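Local atomic coordinates of 2S Albumin protein (Dolichos, PDB entry 6IX1), a protein that is a seed albumin with a four-bladed hemopexin-type beta-propeller fold, probably serving in nitrogen storage and possibly in ligand binding. Residues Ala1-Asn5 with Asp221-Thr225; Val25-Tyr29 with Trp216-Ile222. One frame throughout, in Å; residues are numbered along the deposited sequence.

Interaction 1 of 2, residues Ala1-Asn5 with Asp221-Thr225; sequences ASYIN and DILPT
The amide N of Ser-2 donates to the carbonyl O of Thr-225 at 2.7 Å, and the return bond, from Thr-225 N to Ser-2 O, is 2.8 Å long. Both bonds are fairly straight. Together they pair the two ends of the chain residue to residue, Ser-2 against Thr-225, in the manner of a hydrogen-bonded antiparallel pair. Thr-225 O also receives a CA-H...O contact from Ala-1. In this four-bladed, hemopexin-type propeller the N-terminal segment leads into strand 6-9 of the first blade while the C-terminal segment follows the last, a pairing consistent with a part in closing the ring. Beside it, Pro-224, which follows a cis peptide bond, sets its CB over one face of the Tyr-3 ring, a CH-pi contact 3.9 Å from the centroid and 22° off the normal. The tyrosine ring reaches this place because CG stands anti to its carbonyl carbon (chi1 -61°), which lays the side chain alongside the proline. Replacing Tyr-3 with an alanine would probably leave CB of Pro-224 without the ring it rests on and open a gap beside Leu-223. CB of Ala-1 presses tightly on CB of Pro-224 at 3.4 Å. Deeper in, Leu-223 sends CD2 to within 3.6 Å of Tyr-3 O, whereas its CD1 meets CG1 of Ile-4, the two side chains crossing at about a right angle.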
ATOM      1  N   ALA A   1     -18.360   2.038  -8.712  1.00 28.79           N
ATOM      2  CA  ALA A   1     -17.651   3.035  -7.881  1.00 23.60           C
ATOM      3  C   ALA A   1     -16.299   2.457  -7.439  1.00 18.80           C
ATOM      4  O   ALA A   1     -16.207   1.234  -7.138  1.00 24.52           O
ATOM      5  CB  ALA A   1     -18.516   3.398  -6.710  1.00 27.44           C
ATOM      6  N   SER A   2     -15.305   3.340  -7.326  1.00 19.27           N
ATOM      7  CA  SER A   2     -13.916   3.001  -6.915  1.00 18.63           C
ATOM      8  C   SER A   2     -13.491   3.670  -5.607  1.00 13.39           C
ATOM      9  O   SER A   2     -13.962   4.801  -5.310  1.00 15.47           O
ATOM     10  CB  SER A   2     -12.997   3.384  -8.010  1.00 26.32           C
ATOM     11  OG  SER A   2     -11.823   2.669  -7.845  1.00 23.77           O
ATOM     12  N   TYR A   3     -12.575   3.048  -4.875  1.00 13.16           N
ATOM     13  CA  TYR A   3     -12.231   3.509  -3.513  1.00 12.89           C
ATOM     14  C   TYR A   3     -10.743   3.817  -3.475  1.00 10.54           C
ATOM     15  O   TYR A   3     -10.322   4.763  -4.153  1.00 12.24           O
ATOM     16  CB  TYR A   3     -12.806   2.620  -2.419  1.00 13.26           C
ATOM     17  CG  TYR A   3     -14.312   2.601  -2.489  1.00 16.36           C
ATOM     18  CD1 TYR A   3     -14.979   1.773  -3.378  1.00 14.90           C
ATOM     19  CD2 TYR A   3     -15.067   3.338  -1.610  1.00 12.93           C
ATOM     20  CE1 TYR A   3     -16.360   1.777  -3.437  1.00 19.22           C
ATOM     21  CE2 TYR A   3     -16.457   3.306  -1.611  1.00 15.40           C
ATOM     22  CZ  TYR A   3     -17.112   2.538  -2.550  1.00 18.06           C
ATOM     23  OH  TYR A   3     -18.491   2.532  -2.615  1.00 17.48           O
ATOM     24  N   ILE A   4     -10.018   3.064  -2.675  1.00  9.40           N
ATOM     25  CA  ILE A   4      -8.570   3.302  -2.490  1.00  9.06           C
ATOM     26  C   ILE A   4      -7.764   2.372  -3.392  1.00  8.69           C
ATOM     27  O   ILE A   4      -7.954   1.139  -3.298  1.00  9.98           O
ATOM     28  CB  ILE A   4      -8.185   3.253  -1.007  1.00  9.45           C
ATOM     29  CG1 ILE A   4      -8.953   4.335  -0.234  1.00  9.78           C
ATOM     30  CG2 ILE A   4      -6.707   3.396  -0.806  1.00 10.32           C
ATOM     31  CD1 ILE A   4      -8.859   4.252   1.300  1.00  9.14           C
ATOM     32  N   ASN A   5      -6.890   2.896  -4.217  1.00  7.41           N
ATOM     33  CA  ASN A   5      -6.064   2.120  -5.119  1.00  7.46           C
ATOM     34  C   ASN A   5      -4.687   1.841  -4.559  1.00  7.89           C
ATOM     35  O   ASN A   5      -4.099   0.846  -5.012  1.00  8.13           O
ATOM     36  CB  ASN A   5      -5.893   2.806  -6.478  1.00  8.47           C
ATOM     37  CG  ASN A   5      -7.199   3.092  -7.116  1.00  9.65           C
ATOM     38  OD1 ASN A   5      -7.682   4.220  -7.200  1.00 11.12           O
ATOM     39  ND2 ASN A   5      -7.738   2.056  -7.725  1.00 14.41           N
ATOM     40  N   ASP A 221     -16.544  12.690   1.563  1.00 11.10           N
ATOM     41  CA  ASP A 221     -16.813  13.689   0.510  1.00 11.39           C
ATOM     42  C   ASP A 221     -15.972  13.442  -0.727  1.00 12.12           C
ATOM     43  O   ASP A 221     -16.178  14.126  -1.763  1.00 16.92           O
ATOM     44  CB  ASP A 221     -16.648  15.123   1.032  1.00 11.63           C
ATOM     45  CG  ASP A 221     -17.748  15.396   2.053  1.00 14.78           C
ATOM     46  OD1 ASP A 221     -18.888  14.916   1.881  1.00 17.93           O
ATOM     47  OD2 ASP A 221     -17.430  16.122   2.980  1.00 21.19           O
ATOM     48  N   ILE A 222     -15.007  12.521  -0.644  1.00 11.75           N
ATOM     49  CA  ILE A 222     -14.107  12.235  -1.793  1.00 12.39           C
ATOM     50  C   ILE A 222     -14.290  10.831  -2.357  1.00 11.02           C
ATOM     51  O   ILE A 222     -13.804  10.630  -3.457  1.00 16.15           O
ATOM     52  CB  ILE A 222     -12.660  12.673  -1.487  1.00 15.85           C
ATOM     53  CG1 ILE A 222     -12.031  11.869  -0.362  1.00 17.94           C
ATOM     54  CG2 ILE A 222     -12.606  14.148  -1.210  1.00 18.07           C
ATOM     55  CD1 ILE A 222     -10.550  12.128  -0.230  1.00 18.16           C
ATOM     56  N   LEU A 223     -14.852   9.906  -1.587  1.00 10.72           N
ATOM     57  CA  LEU A 223     -15.083   8.515  -2.081  1.00 11.94           C
ATOM     58  C   LEU A 223     -16.562   8.232  -2.105  1.00 14.42           C
ATOM     59  O   LEU A 223     -17.318   8.728  -1.311  1.00 14.65           O
ATOM     60  CB  LEU A 223     -14.447   7.440  -1.195  1.00 14.37           C
ATOM     61  CG  LEU A 223     -12.932   7.506  -1.231  1.00 18.59           C
ATOM     62  CD1 LEU A 223     -12.318   6.562  -0.209  1.00 24.34           C
ATOM     63  CD2 LEU A 223     -12.438   7.301  -2.640  1.00 19.45           C
ATOM     64  N   PRO A 224     -17.045   7.360  -2.990  1.00 16.90           N
ATOM     65  CA  PRO A 224     -16.222   6.758  -4.000  1.00 16.14           C
ATOM     66  C   PRO A 224     -15.963   7.692  -5.177  1.00 16.56           C
ATOM     67  O   PRO A 224     -16.667   8.732  -5.313  1.00 18.90           O
ATOM     68  CB  PRO A 224     -17.083   5.628  -4.551  1.00 21.93           C
ATOM     69  CG  PRO A 224     -18.524   6.017  -4.191  1.00 19.59           C
ATOM     70  CD  PRO A 224     -18.427   6.880  -2.955  1.00 18.79           C
ATOM     71  N   THR A 225     -15.062   7.286  -6.066  1.00 16.31           N
ATOM     72  CA  THR A 225     -14.854   7.911  -7.399  1.00 22.21           C
ATOM     73  C   THR A 225     -15.530   7.034  -8.461  1.00 22.23           C
ATOM     74  O   THR A 225     -15.694   5.818  -8.382  1.00 26.00           O
ATOM     75  CB  THR A 225     -13.380   8.040  -7.798  1.00 27.56           C
ATOM     76  OG1 THR A 225     -12.580   8.441  -6.681  1.00 37.91           O
ATOM     77  CG2 THR A 225     -13.262   8.992  -8.966  1.00 33.08           C
TER

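Interaction 2 of 2, residues Val25-Tyr29 with Trp216-Ile222; sequences VRVYY and WPCLRDI
Tyr-29 and Trp-216 supply the aromatic part of this contact. CB of Tyr-29 lies 3.5 Å from CH2 of Trp-216, and the two side chains run side by side, pointing the same way. Their rings meet obliquely, with planes at 32° and the tyrosine centroid 6.0 Å from that of the indole six-membered ring. With chi1 at 66°, Tyr-29 CG sits between its backbone N and carbonyl carbon, and the ring leads away from the 216-222 segment until its OH bonds to ND1 of His-178. Phe-18, Tyr-184 and Tyr-191 each make an edge-to-face pair with Trp-216, which makes the indole part of a larger aromatic cluster.

The strand 23-28 belongs to the first blade of the propeller, whereas 216-222 follows the short helix that ends the last blade; the contact thus bridges the seam where the ring closes.

Aliphatic packing fills the rest. Val-27 splits its branches: CG1 lies at the edge of the indole, near its plane, 4.0 Å from CZ3, and also touches SG of Cys-218, while CG2 meets CD2 of Leu-219. That same leucine methyl lies 4.1 Å from CG2 of Val-25. The other branch of Val-25, CG1, meets CD1 of Ile-222 tip to tip at 3.4 Å, tighter than usual.

Across the two segments the contact is wholly apolar; the 216-222 segment is braced within itself. While Arg-220 grips Pro-217 O through both N and NH1, the 3-10 segment 217-219, with its bond from Leu-219 N to Trp-216 O, presents Cys-218 and Leu-219 to the valines.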
ATOM      1  N   VAL A  25      -4.792  11.859  -1.000  1.00  6.84           N
ATOM      2  CA  VAL A  25      -4.929  12.589   0.271  1.00  8.33           C
ATOM      3  C   VAL A  25      -3.854  12.114   1.202  1.00  7.98           C
ATOM      4  O   VAL A  25      -3.299  10.998   1.072  1.00  8.39           O
ATOM      5  CB  VAL A  25      -6.304  12.505   0.936  1.00  9.37           C
ATOM      6  CG1 VAL A  25      -7.346  13.260   0.126  1.00 10.62           C
ATOM      7  CG2 VAL A  25      -6.676  11.105   1.250  1.00  9.14           C
ATOM      8  N   ARG A  26      -3.509  12.940   2.158  1.00  7.47           N
ATOM      9  CA  ARG A  26      -2.674  12.582   3.294  1.00  6.71           C
ATOM     10  C   ARG A  26      -3.574  12.726   4.520  1.00  6.78           C
ATOM     11  O   ARG A  26      -4.225  13.782   4.682  1.00  7.83           O
ATOM     12  CB  ARG A  26      -1.454  13.484   3.396  1.00  7.89           C
ATOM     13  CG  ARG A  26      -0.599  13.140   4.586  1.00  8.11           C
ATOM     14  CD  ARG A  26       0.734  13.870   4.453  1.00  8.07           C
ATOM     15  NE  ARG A  26       0.544  15.299   4.238  1.00  9.23           N
ATOM     16  CZ  ARG A  26       0.531  16.278   5.097  1.00  8.43           C
ATOM     17  NH1 ARG A  26       0.979  16.130   6.276  1.00  7.12           N
ATOM     18  NH2 ARG A  26       0.180  17.430   4.609  1.00  7.03           N
ATOM     19  N   VAL A  27      -3.677  11.719   5.365  1.00  7.19           N
ATOM     20  CA  VAL A  27      -4.580  11.660   6.510  1.00  6.75           C
ATOM     21  C   VAL A  27      -3.797  11.434   7.798  1.00  6.37           C
ATOM     22  O   VAL A  27      -2.833  10.597   7.779  1.00  7.50           O
ATOM     23  CB  VAL A  27      -5.612  10.515   6.239  1.00  6.79           C
ATOM     24  CG1 VAL A  27      -6.477  10.257   7.474  1.00  8.05           C
ATOM     25  CG2 VAL A  27      -6.513  10.803   5.040  1.00  8.64           C
ATOM     26  N   TYR A  28      -4.223  12.103   8.853  1.00  7.75           N
ATOM     27  CA  TYR A  28      -3.735  11.911  10.219  1.00  6.16           C
ATOM     28  C   TYR A  28      -4.725  10.955  10.855  1.00  7.45           C
ATOM     29  O   TYR A  28      -5.883  11.337  11.125  1.00  8.98           O
ATOM     30  CB  TYR A  28      -3.722  13.286  10.902  1.00  6.42           C
ATOM     31  CG  TYR A  28      -2.948  13.394  12.191  1.00  9.96           C
ATOM     32  CD1 TYR A  28      -1.723  12.800  12.335  1.00  8.10           C
ATOM     33  CD2 TYR A  28      -3.332  14.349  13.144  1.00 11.65           C
ATOM     34  CE1 TYR A  28      -0.910  13.081  13.407  1.00 10.42           C
ATOM     35  CE2 TYR A  28      -2.555  14.558  14.257  1.00 12.72           C
ATOM     36  CZ  TYR A  28      -1.305  14.008  14.353  1.00 10.84           C
ATOM     37  OH  TYR A  28      -0.538  14.269  15.491  1.00 14.28           O
ATOM     38  N   TYR A  29      -4.321   9.715  11.070  1.00  7.20           N
ATOM     39  CA  TYR A  29      -5.295   8.617  11.373  1.00  7.73           C
ATOM     40  C   TYR A  29      -5.207   8.235  12.841  1.00  7.40           C
ATOM     41  O   TYR A  29      -4.209   8.437  13.515  1.00  7.58           O
ATOM     42  CB  TYR A  29      -5.163   7.421  10.419  1.00  8.95           C
ATOM     43  CG  TYR A  29      -3.896   6.676  10.512  1.00  7.69           C
ATOM     44  CD1 TYR A  29      -2.757   7.095   9.863  1.00  8.51           C
ATOM     45  CD2 TYR A  29      -3.897   5.466  11.199  1.00  8.28           C
ATOM     46  CE1 TYR A  29      -1.602   6.354   9.937  1.00  7.67           C
ATOM     47  CE2 TYR A  29      -2.721   4.774  11.334  1.00  8.26           C
ATOM     48  CZ  TYR A  29      -1.564   5.209  10.706  1.00  8.06           C
ATOM     49  OH  TYR A  29      -0.457   4.416  10.869  1.00  7.83           O
ATOM     50  N   TRP A 216     -13.594   5.340   8.395  1.00  8.10           N
ATOM     51  CA  TRP A 216     -12.802   6.517   7.928  1.00  8.16           C
ATOM     52  C   TRP A 216     -13.734   7.590   7.380  1.00  7.98           C
ATOM     53  O   TRP A 216     -13.721   7.934   6.209  1.00  8.61           O
ATOM     54  CB  TRP A 216     -11.836   6.059   6.836  1.00  8.27           C
ATOM     55  CG  TRP A 216     -10.802   5.097   7.363  1.00  8.64           C
ATOM     56  CD1 TRP A 216     -10.961   3.743   7.570  1.00 10.65           C
ATOM     57  CD2 TRP A 216      -9.425   5.360   7.627  1.00  7.64           C
ATOM     58  NE1 TRP A 216      -9.798   3.189   8.019  1.00 10.52           N
ATOM     59  CE2 TRP A 216      -8.825   4.148   8.051  1.00  7.70           C
ATOM     60  CE3 TRP A 216      -8.618   6.481   7.467  1.00  7.18           C
ATOM     61  CZ2 TRP A 216      -7.487   4.055   8.361  1.00  9.22           C
ATOM     62  CZ3 TRP A 216      -7.310   6.406   7.827  1.00  8.27           C
ATOM     63  CH2 TRP A 216      -6.739   5.219   8.254  1.00  8.88           C
ATOM     64  N   PRO A 217     -14.679   8.096   8.210  1.00  7.52           N
ATOM     65  CA  PRO A 217     -15.655   9.020   7.684  1.00  8.02           C
ATOM     66  C   PRO A 217     -15.119  10.339   7.113  1.00  7.95           C
ATOM     67  O   PRO A 217     -15.808  11.009   6.363  1.00  9.28           O
ATOM     68  CB  PRO A 217     -16.627   9.244   8.819  1.00 10.84           C
ATOM     69  CG  PRO A 217     -15.806   8.902  10.055  1.00 10.50           C
ATOM     70  CD  PRO A 217     -14.896   7.758   9.620  1.00  8.77           C
ATOM     71  N   CYS A 218     -13.868  10.640   7.416  1.00  8.61           N
ATOM     72  CA  CYS A 218     -13.276  11.882   6.878  1.00  8.61           C
ATOM     73  C   CYS A 218     -13.137  11.792   5.358  1.00  8.88           C
ATOM     74  O   CYS A 218     -12.919  12.826   4.732  1.00  8.71           O
ATOM     75  CB  CYS A 218     -11.945  12.285   7.545  1.00  9.67           C
ATOM     76  SG  CYS A 218     -10.538  11.204   7.068  1.00 10.42           S
ATOM     77  N   LEU A 219     -13.263  10.585   4.795  1.00  8.67           N
ATOM     78  CA  LEU A 219     -13.161  10.371   3.352  1.00  9.19           C
ATOM     79  C   LEU A 219     -14.509  10.440   2.639  1.00  7.69           C
ATOM     80  O   LEU A 219     -14.495  10.276   1.434  1.00  8.39           O
ATOM     81  CB  LEU A 219     -12.500   9.042   3.076  1.00  8.91           C
ATOM     82  CG  LEU A 219     -11.086   8.886   3.659  1.00  9.22           C
ATOM     83  CD1 LEU A 219     -10.598   7.507   3.305  1.00 11.40           C
ATOM     84  CD2 LEU A 219     -10.113   9.992   3.211  1.00 11.95           C
ATOM     85  N   ARG A 220     -15.579  10.715   3.387  1.00  8.29           N
ATOM     86  CA  ARG A 220     -16.917  10.566   2.788  1.00  9.84           C
ATOM     87  C   ARG A 220     -17.258  11.599   1.702  1.00 11.23           C
ATOM     88  O   ARG A 220     -18.202  11.338   0.920  1.00 12.08           O
ATOM     89  CB  ARG A 220     -17.989  10.575   3.865  1.00 12.46           C
ATOM     90  CG  ARG A 220     -18.223  11.905   4.525  1.00 15.67           C
ATOM     91  CD  ARG A 220     -19.095  11.779   5.730  1.00 18.23           C
ATOM     92  NE  ARG A 220     -19.410  13.074   6.300  1.00 16.92           N
ATOM     93  CZ  ARG A 220     -18.555  13.753   7.030  1.00 17.17           C
ATOM     94  NH1 ARG A 220     -17.333  13.285   7.260  1.00 16.65           N
ATOM     95  NH2 ARG A 220     -18.916  14.914   7.548  1.00 17.85           N
ATOM     96  N   ASP A 221     -16.544  12.690   1.563  1.00 11.10           N
ATOM     97  CA  ASP A 221     -16.813  13.689   0.510  1.00 11.39           C
ATOM     98  C   ASP A 221     -15.972  13.442  -0.727  1.00 12.12           C
ATOM     99  O   ASP A 221     -16.178  14.126  -1.763  1.00 16.92           O
ATOM    100  CB  ASP A 221     -16.648  15.123   1.032  1.00 11.63           C
ATOM    101  CG  ASP A 221     -17.748  15.396   2.053  1.00 14.78           C
ATOM    102  OD1 ASP A 221     -18.888  14.916   1.881  1.00 17.93           O
ATOM    103  OD2 ASP A 221     -17.430  16.122   2.980  1.00 21.19           O
ATOM    104  N   ILE A 222     -15.007  12.521  -0.644  1.00 11.75           N
ATOM    105  CA  ILE A 222     -14.107  12.235  -1.793  1.00 12.39           C
ATOM    106  C   ILE A 222     -14.290  10.831  -2.357  1.00 11.02           C
ATOM    107  O   ILE A 222     -13.804  10.630  -3.457  1.00 16.15           O
ATOM    108  CB  ILE A 222     -12.660  12.673  -1.487  1.00 15.85           C
ATOM    109  CG1 ILE A 222     -12.031  11.869  -0.362  1.00 17.94           C
ATOM    110  CG2 ILE A 222     -12.606  14.148  -1.210  1.00 18.07           C
ATOM    111  CD1 ILE A 222     -10.550  12.128  -0.230  1.00 18.16           C
TER

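Both contacts join the beginning of the chain to its end, and their centres lie 11 Å apart on the same side of the molecule. In sequence, 1-5 leads into strand 6-9, an outermost strand of the four-stranded antiparallel sheet that also holds strand 23-28, where most of 25-29 lies; 216-222 and 221-225 overlap at Asp-221 and Ile-222 in the loop after helix 212-215. The two meet directly where Ile-4 CD1 packs on Leu-219 CD1 at 4.2 Å. Interaction 1 is the partly exposed backbone clasp of the termini, and interaction 2 the buried apolar packing beside it. Together they tie the first blade to the segment that follows the last, consistent with a role in closing the propeller ring.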